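Local coordinates for 2-Keto-3-deoxy-(6-phospho-)gluconate aldolase (Thermoproteus tenax, PDB 2R91), which is an aldolase of the dihydrodipicolinate synthetase family, built on a TIM barrel and assembled from four copies of the chain, at residues A[104-107]-A[108-111]; A[159-162]-A[163-167]; A[214-217]-A[218-221]. One frame throughout, in Å; residues are numbered along the deposited sequence.

Overall arrangement
All three contacts are local, each at or near the first turn of a helix. Contact 1 caps helix 107-120, which follows barrel strand 93-96; contact 2 lies within helix 159-168, between strands 149-154 and 173-176; contact 3 starts helix 217-237, after the eighth barrel strand. Their centres are about 22 Å apart for contacts 1 and 2 and again for contacts 2 and 3, but about 43 Å for contacts 1 and 3, and none touches another within the chain. The assembly relates them further. Contact 1 faces the second subunit, while contacts 2 and 3 both meet the third, where R221 of contact 3 packs on L163, a residue of contact 2, in that neighbouring copy.

Contact 1 (A[104-107]-A[108-111]); sequences RLSE and RQIA
From S106, the N-cap of helix 107-120, the backbone enters its first helical bonds, with I110 N 3.1 Å from S106 O and A111 N 3.0 Å from E107 O. Around this start S106 and Q109 form a capping box. The hydroxyl of S106 is swung between its own backbone N and carbonyl carbon (chi1 73°), where S106 OG accepts the N-H of Q109 at 3.0 Å from Q109 N. Q109 returns the favour. Its extended chain reaches back toward the incoming loop, and Q109 OE1 takes the N-H of S106, 2.9 Å from S106 N and almost linear at the hydrogen (169°). On the way Q109 CG passes 3.3 Å from S106 OG. L105 lies across both Q109 and I110 at about a right angle, and its CB meets I110 CD1 at 4.0 Å. This apolar pair straddles the cap in the positions of a hydrophobic staple, with P99 and R136 against both side chains. From within this first turn, R108 NE makes a salt bridge to E269 of the second subunit, and Q109 NE2 hydrogen-bonds Y263 O of that same subunit. The amide of Q109 is therefore held at both ends, its oxygen by the cap and its nitrogen by the neighbour, which should fix its rotation and ties the start of this helix to the subunit interface.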
loop_
_atom_site.group_PDB
_atom_site.type_symbol
_atom_site.label_atom_id
_atom_site.label_comp_id
_atom_site.label_asym_id
_atom_site.label_seq_id
_atom_site.Cartn_x
_atom_site.Cartn_y
_atom_site.Cartn_z
ATOM N N ARG A 104 5.974 0.382 13.493
ATOM C CA ARG A 104 5.416 1.229 14.524
ATOM C C ARG A 104 6.323 1.487 15.741
ATOM O O ARG A 104 5.845 1.540 16.869
ATOM C CB ARG A 104 4.057 0.666 14.975
ATOM C CG ARG A 104 2.960 0.752 13.892
ATOM C CD ARG A 104 1.633 0.185 14.431
ATOM N NE ARG A 104 1.789 -1.224 14.805
ATOM C CZ ARG A 104 1.040 -2.220 14.339
ATOM N NH1 ARG A 104 0.024 -1.976 13.511
ATOM N NH2 ARG A 104 1.294 -3.461 14.741
ATOM N N LEU A 105 7.617 1.672 15.507
ATOM C CA LEU A 105 8.451 2.353 16.480
ATOM C C LEU A 105 7.882 3.776 16.597
ATOM O O LEU A 105 7.186 4.237 15.697
ATOM C CB LEU A 105 9.905 2.372 16.002
ATOM C CG LEU A 105 10.543 0.975 15.827
ATOM C CD1 LEU A 105 11.966 1.093 15.379
ATOM C CD2 LEU A 105 10.499 0.170 17.122
ATOM N N SER A 106 8.151 4.465 17.696
ATOM C CA SER A 106 7.629 5.815 17.890
ATOM C C SER A 106 8.517 6.855 17.236
ATOM O O SER A 106 9.700 6.609 16.973
ATOM C CB SER A 106 7.475 6.122 19.393
ATOM O OG SER A 106 8.740 6.321 19.973
ATOM N N GLU A 107 7.961 8.033 16.958
ATOM C CA GLU A 107 8.782 9.146 16.500
ATOM C C GLU A 107 9.914 9.449 17.484
ATOM O O GLU A 107 11.027 9.786 17.062
ATOM C CB GLU A 107 7.919 10.404 16.271
ATOM C CG GLU A 107 6.959 10.232 15.069
ATOM C CD GLU A 107 6.133 11.499 14.702
ATOM O OE1 GLU A 107 5.292 11.391 13.774
ATOM O OE2 GLU A 107 6.319 12.584 15.333
ATOM N N ARG A 108 9.640 9.357 18.792
ATOM C CA ARG A 108 10.703 9.616 19.780
ATOM C C ARG A 108 11.862 8.622 19.609
ATOM O O ARG A 108 13.015 9.004 19.667
ATOM C CB ARG A 108 10.188 9.584 21.243
ATOM C CG ARG A 108 11.282 10.008 22.254
ATOM C CD ARG A 108 10.852 9.845 23.733
ATOM N NE ARG A 108 10.762 8.421 24.047
ATOM C CZ ARG A 108 11.791 7.665 24.396
ATOM N NH1 ARG A 108 12.988 8.205 24.524
ATOM N NH2 ARG A 108 11.614 6.354 24.599
ATOM N N GLN A 109 11.541 7.349 19.374
ATOM C CA GLN A 109 12.600 6.345 19.202
ATOM C C GLN A 109 13.470 6.604 17.976
ATOM O O GLN A 109 14.706 6.521 18.042
ATOM C CB GLN A 109 12.010 4.935 19.181
ATOM C CG GLN A 109 11.472 4.484 20.563
ATOM C CD GLN A 109 10.666 3.205 20.460
ATOM O OE1 GLN A 109 9.905 3.024 19.504
ATOM N NE2 GLN A 109 10.792 2.319 21.468
ATOM N N ILE A 110 12.824 6.910 16.851
ATOM C CA ILE A 110 13.563 7.226 15.619
ATOM C C ILE A 110 14.470 8.448 15.823
ATOM O O ILE A 110 15.610 8.468 15.378
ATOM C CB ILE A 110 12.608 7.525 14.413
ATOM C CG1 ILE A 110 11.600 6.397 14.178
ATOM C CG2 ILE A 110 13.418 7.808 13.144
ATOM C CD1 ILE A 110 12.253 5.079 14.137
ATOM N N ALA A 111 13.945 9.479 16.462
ATOM C CA ALA A 111 14.705 10.722 16.661
ATOM C C ALA A 111 15.901 10.510 17.557
ATOM O O ALA A 111 16.962 11.031 17.280
ATOM C CB ALA A 111 13.803 11.828 17.260
#

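Contact 2 (A[159-162]-A[163-167])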
loop_
_atom_site.group_PDB
_atom_site.type_symbol
_atom_site.label_atom_id
_atom_site.label_comp_id
_atom_site.label_asym_id
_atom_site.label_seq_id
_atom_site.Cartn_x
_atom_site.Cartn_y
_atom_site.Cartn_z
ATOM N N LEU A 159 10.729 11.393 -7.274
ATOM C CA LEU A 159 11.738 12.444 -7.362
ATOM C C LEU A 159 11.358 13.663 -6.522
ATOM O O LEU A 159 12.218 14.333 -5.941
ATOM C CB LEU A 159 11.968 12.848 -8.823
ATOM C CG LEU A 159 13.170 13.760 -9.070
ATOM C CD1 LEU A 159 14.490 13.055 -8.628
ATOM C CD2 LEU A 159 13.245 14.147 -10.609
ATOM N N ALA A 160 10.061 13.950 -6.436
ATOM C CA ALA A 160 9.599 15.082 -5.621
ATOM C C ALA A 160 9.924 14.868 -4.135
ATOM O O ALA A 160 10.267 15.784 -3.448
ATOM C CB ALA A 160 8.103 15.288 -5.796
ATOM N N HIS A 161 9.785 13.644 -3.660
ATOM C CA HIS A 161 10.123 13.324 -2.255
ATOM C C HIS A 161 11.600 13.694 -2.024
ATOM O O HIS A 161 11.966 14.344 -1.026
ATOM C CB HIS A 161 9.834 11.818 -2.032
ATOM C CG HIS A 161 9.987 11.374 -0.607
ATOM N ND1 HIS A 161 11.215 11.072 -0.055
ATOM C CD2 HIS A 161 9.072 11.195 0.380
ATOM C CE1 HIS A 161 11.052 10.719 1.214
ATOM N NE2 HIS A 161 9.763 10.777 1.505
ATOM N N THR A 162 12.459 13.321 -2.970
ATOM C CA THR A 162 13.895 13.623 -2.860
ATOM C C THR A 162 14.180 15.119 -2.924
ATOM O O THR A 162 14.941 15.668 -2.096
ATOM C CB THR A 162 14.713 12.878 -3.927
ATOM O OG1 THR A 162 14.380 11.497 -3.892
ATOM C CG2 THR A 162 16.236 13.023 -3.688
ATOM N N LEU A 163 13.569 15.793 -3.909
ATOM C CA LEU A 163 13.730 17.233 -4.051
ATOM C C LEU A 163 13.313 17.958 -2.779
ATOM O O LEU A 163 13.901 18.955 -2.407
ATOM C CB LEU A 163 12.900 17.755 -5.263
ATOM C CG LEU A 163 13.598 17.612 -6.625
ATOM C CD1 LEU A 163 12.587 17.676 -7.791
ATOM C CD2 LEU A 163 14.685 18.690 -6.788
ATOM N N ALA A 164 12.280 17.471 -2.113
ATOM C CA ALA A 164 11.822 18.115 -0.894
ATOM C C ALA A 164 12.929 18.238 0.173
ATOM O O ALA A 164 12.913 19.183 0.961
ATOM C CB ALA A 164 10.593 17.395 -0.331
ATOM N N TYR A 165 13.910 17.325 0.193
ATOM C CA TYR A 165 15.025 17.483 1.159
ATOM C C TYR A 165 15.862 18.711 0.863
ATOM O O TYR A 165 16.348 19.379 1.769
ATOM C CB TYR A 165 15.942 16.254 1.200
ATOM C CG TYR A 165 15.278 14.983 1.664
ATOM C CD1 TYR A 165 15.055 14.744 3.030
ATOM C CD2 TYR A 165 14.922 13.997 0.756
ATOM C CE1 TYR A 165 14.478 13.582 3.469
ATOM C CE2 TYR A 165 14.338 12.817 1.186
ATOM C CZ TYR A 165 14.119 12.619 2.554
ATOM O OH TYR A 165 13.534 11.460 2.976
ATOM N N LYS A 166 16.046 19.002 -0.418
ATOM C CA LYS A 166 16.755 20.205 -0.826
ATOM C C LYS A 166 15.977 21.458 -0.397
ATOM O O LYS A 166 16.548 22.474 -0.065
ATOM C CB LYS A 166 16.910 20.176 -2.346
ATOM C CG LYS A 166 18.110 20.859 -2.866
ATOM C CD LYS A 166 19.141 19.812 -3.251
ATOM C CE LYS A 166 20.544 20.327 -2.912
ATOM N NZ LYS A 166 20.911 21.269 -3.941
ATOM N N ARG A 167 14.658 21.363 -0.394
ATOM C CA ARG A 167 13.812 22.476 0.018
ATOM C C ARG A 167 13.900 22.728 1.519
ATOM O O ARG A 167 14.054 23.881 1.960
ATOM C CB ARG A 167 12.371 22.204 -0.412
ATOM C CG ARG A 167 11.364 23.293 -0.075
ATOM C CD ARG A 167 9.977 22.795 -0.461
ATOM N NE ARG A 167 8.977 23.284 0.475
ATOM C CZ ARG A 167 7.853 22.658 0.777
ATOM N NH1 ARG A 167 7.558 21.461 0.256
ATOM N NH2 ARG A 167 7.024 23.247 1.612
#
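H161 and Y165 meet one turn apart near the start of helix 159-168, in a local, partly buried contact on a helix that joins barrel strands 149-154 and 173-176. The phenol end does the touching: Y165 OH comes to 3.1 Å from H161 CE1, approaching the imidazole obliquely. The ring centroids lie 5.5 Å apart and the planes stand at 74°. H161 has CG anti to its own N (chi1 -174°), which points the imidazole outward from the helix, where the phenol of Y165, leaning back one turn, reaches it; Y165 CG sits beside its own backbone N (chi1 -63°). There the ring edge meets a backbone oxygen, T162 O lying 3.3 Å from Y165 CD2.

Polar partners hold both side chains. H161 NE2 hydrogen-bonds D137 OD2 and H161 ND1 hydrogen-bonds D154 OD2, the same oxygen that engages T162 OG1; Y165 OH hydrogen-bonds V138 O. Hydrogen bonds at both nitrogens probably hold the imidazole in this rotation.

On another flank L159 and L163 cross obliquely, L159 CG to L163 CD1 being 4.2 Å. Beneath the side chains runs ordinary helix backbone, with L163 N 2.8 Å from L159 O and A164 N 2.9 Å from A160 O. The next bond steps back only three residues: Y165 N lies 3.0 Å from T162 O, well above the carbonyl plane. L159 also packs against L159 of the third subunit, and R167 makes a salt bridge to its E232.

Strand, helix and strand here form one right-handed beta-alpha-beta unit of the TIM barrel, with D154 at the end of its first strand anchoring the first turn of the helix.

Contact 3 (A[214-217]-A[218-221])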
loop_
_atom_site.group_PDB
_atom_site.type_symbol
_atom_site.label_atom_id
_atom_site.label_comp_id
_atom_site.label_asym_id
_atom_site.label_seq_id
_atom_site.Cartn_x
_atom_site.Cartn_y
_atom_site.Cartn_z
ATOM N N ALA A 214 26.096 18.946 -21.098
ATOM C CA ALA A 214 26.175 19.502 -22.465
ATOM C C ALA A 214 24.836 20.019 -23.020
ATOM O O ALA A 214 24.798 20.608 -24.101
ATOM C CB ALA A 214 26.773 18.474 -23.413
ATOM N N GLY A 215 23.744 19.785 -22.301
ATOM C CA GLY A 215 22.403 20.112 -22.784
ATOM C C GLY A 215 21.827 19.073 -23.733
ATOM O O GLY A 215 20.767 19.281 -24.334
ATOM N N ASP A 216 22.519 17.941 -23.858
ATOM C CA ASP A 216 22.088 16.838 -24.711
ATOM C C ASP A 216 21.092 15.911 -23.969
ATOM O O ASP A 216 21.402 14.758 -23.648
ATOM C CB ASP A 216 23.316 16.067 -25.182
ATOM C CG ASP A 216 23.054 15.197 -26.405
ATOM O OD1 ASP A 216 21.883 15.008 -26.811
ATOM O OD2 ASP A 216 24.047 14.654 -26.937
ATOM N N ILE A 217 19.883 16.408 -23.760
ATOM C CA ILE A 217 18.872 15.683 -22.994
ATOM C C ILE A 217 18.437 14.400 -23.693
ATOM O O ILE A 217 18.195 13.378 -23.045
ATOM C CB ILE A 217 17.666 16.594 -22.674
ATOM C CG1 ILE A 217 18.128 17.792 -21.831
ATOM C CG2 ILE A 217 16.561 15.808 -21.974
ATOM C CD1 ILE A 217 18.677 17.411 -20.463
ATOM N N GLU A 218 18.378 14.436 -25.019
ATOM C CA GLU A 218 18.005 13.251 -25.785
ATOM C C GLU A 218 19.004 12.088 -25.606
ATOM O O GLU A 218 18.585 10.946 -25.438
ATOM C CB GLU A 218 17.788 13.575 -27.276
ATOM C CG GLU A 218 16.621 14.565 -27.556
ATOM C CD GLU A 218 16.935 16.000 -27.110
ATOM O OE1 GLU A 218 18.137 16.369 -26.974
ATOM O OE2 GLU A 218 15.974 16.769 -26.869
ATOM N N ARG A 219 20.304 12.368 -25.678
ATOM C CA ARG A 219 21.310 11.322 -25.429
ATOM C C ARG A 219 21.211 10.774 -23.973
ATOM O O ARG A 219 21.285 9.557 -23.736
ATOM C CB ARG A 219 22.737 11.846 -25.695
ATOM C CG ARG A 219 23.825 10.885 -25.205
ATOM C CD ARG A 219 25.224 11.247 -25.727
ATOM N NE ARG A 219 26.243 10.291 -25.281
ATOM C CZ ARG A 219 26.541 9.150 -25.901
ATOM N NH1 ARG A 219 25.907 8.786 -27.012
ATOM N NH2 ARG A 219 27.475 8.352 -25.397
ATOM N N ALA A 220 21.094 11.680 -23.018
ATOM C CA ALA A 220 20.955 11.307 -21.587
ATOM C C ALA A 220 19.759 10.385 -21.389
ATOM O O ALA A 220 19.852 9.344 -20.725
ATOM C CB ALA A 220 20.765 12.548 -20.725
ATOM N N ARG A 221 18.614 10.788 -21.959
ATOM C CA ARG A 221 17.415 9.982 -21.861
ATOM C C ARG A 221 17.567 8.626 -22.546
ATOM O O ARG A 221 17.116 7.606 -22.041
ATOM C CB ARG A 221 16.217 10.732 -22.461
ATOM C CG ARG A 221 14.887 10.036 -22.213
ATOM C CD ARG A 221 13.744 11.024 -22.479
ATOM N NE ARG A 221 13.694 11.392 -23.890
ATOM C CZ ARG A 221 13.248 12.566 -24.343
ATOM N NH1 ARG A 221 12.809 13.504 -23.508
ATOM N NH2 ARG A 221 13.216 12.793 -25.642
HETATM O O HOH W 1 19.182 19.147 -26.641
#
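D216 and R219 meet at the N-terminus of helix 217-237, where the tight link from helix 202-213 ends. Capping comes first. D216 is the N-cap: with CG anti to its backbone N (chi1 -161°), the carboxylate turns toward the first turn of the helix, and OD1 accepts the N-H of R219 at a rather long 3.3 Å from D216 OD1 to R219 N. The donor stands 62° above the carboxylate plane. The other oxygen lies against aliphatic carbon, D216 OD2 being 3.3 Å from R219 CB. The extended chain of R219 carries its guanidinium past the carboxylate, R219 NE lying 5.2 Å from D216 OD2, too far for a salt bridge.

Backbone bonds shape the turn on both sides. G215, with its positive phi of 81°, ends helix 202-213 in a Schellman motif. D216 is then the centre of an inverse gamma turn, closed by a weak bond from I217 N to G215 O. Regular helix follows: A220 N is 3.2 Å from D216 O and in its carbonyl plane, and R221 N is 2.8 Å from I217 O.

Charge and water make the third group. The bent chain of E218 brings OE1 within 4.0 Å of D216 OD1, a pairing of like charges that probably costs some energy. The positive end of the helix dipole probably offsets part of that cost. A water donates to both G215 O, at 2.8 Å, and E218 OE1, at 3.0 Å, bridging the turn to the helix.

Toward helix 182-187, I217, A220 and R221 rest on F183, and A220 also touches A211 and V212 of helix 202-213. I217 packs on R189 of the third subunit, and R221 on L163 of that subunit, so the turn joins two successive helices beside the third subunit.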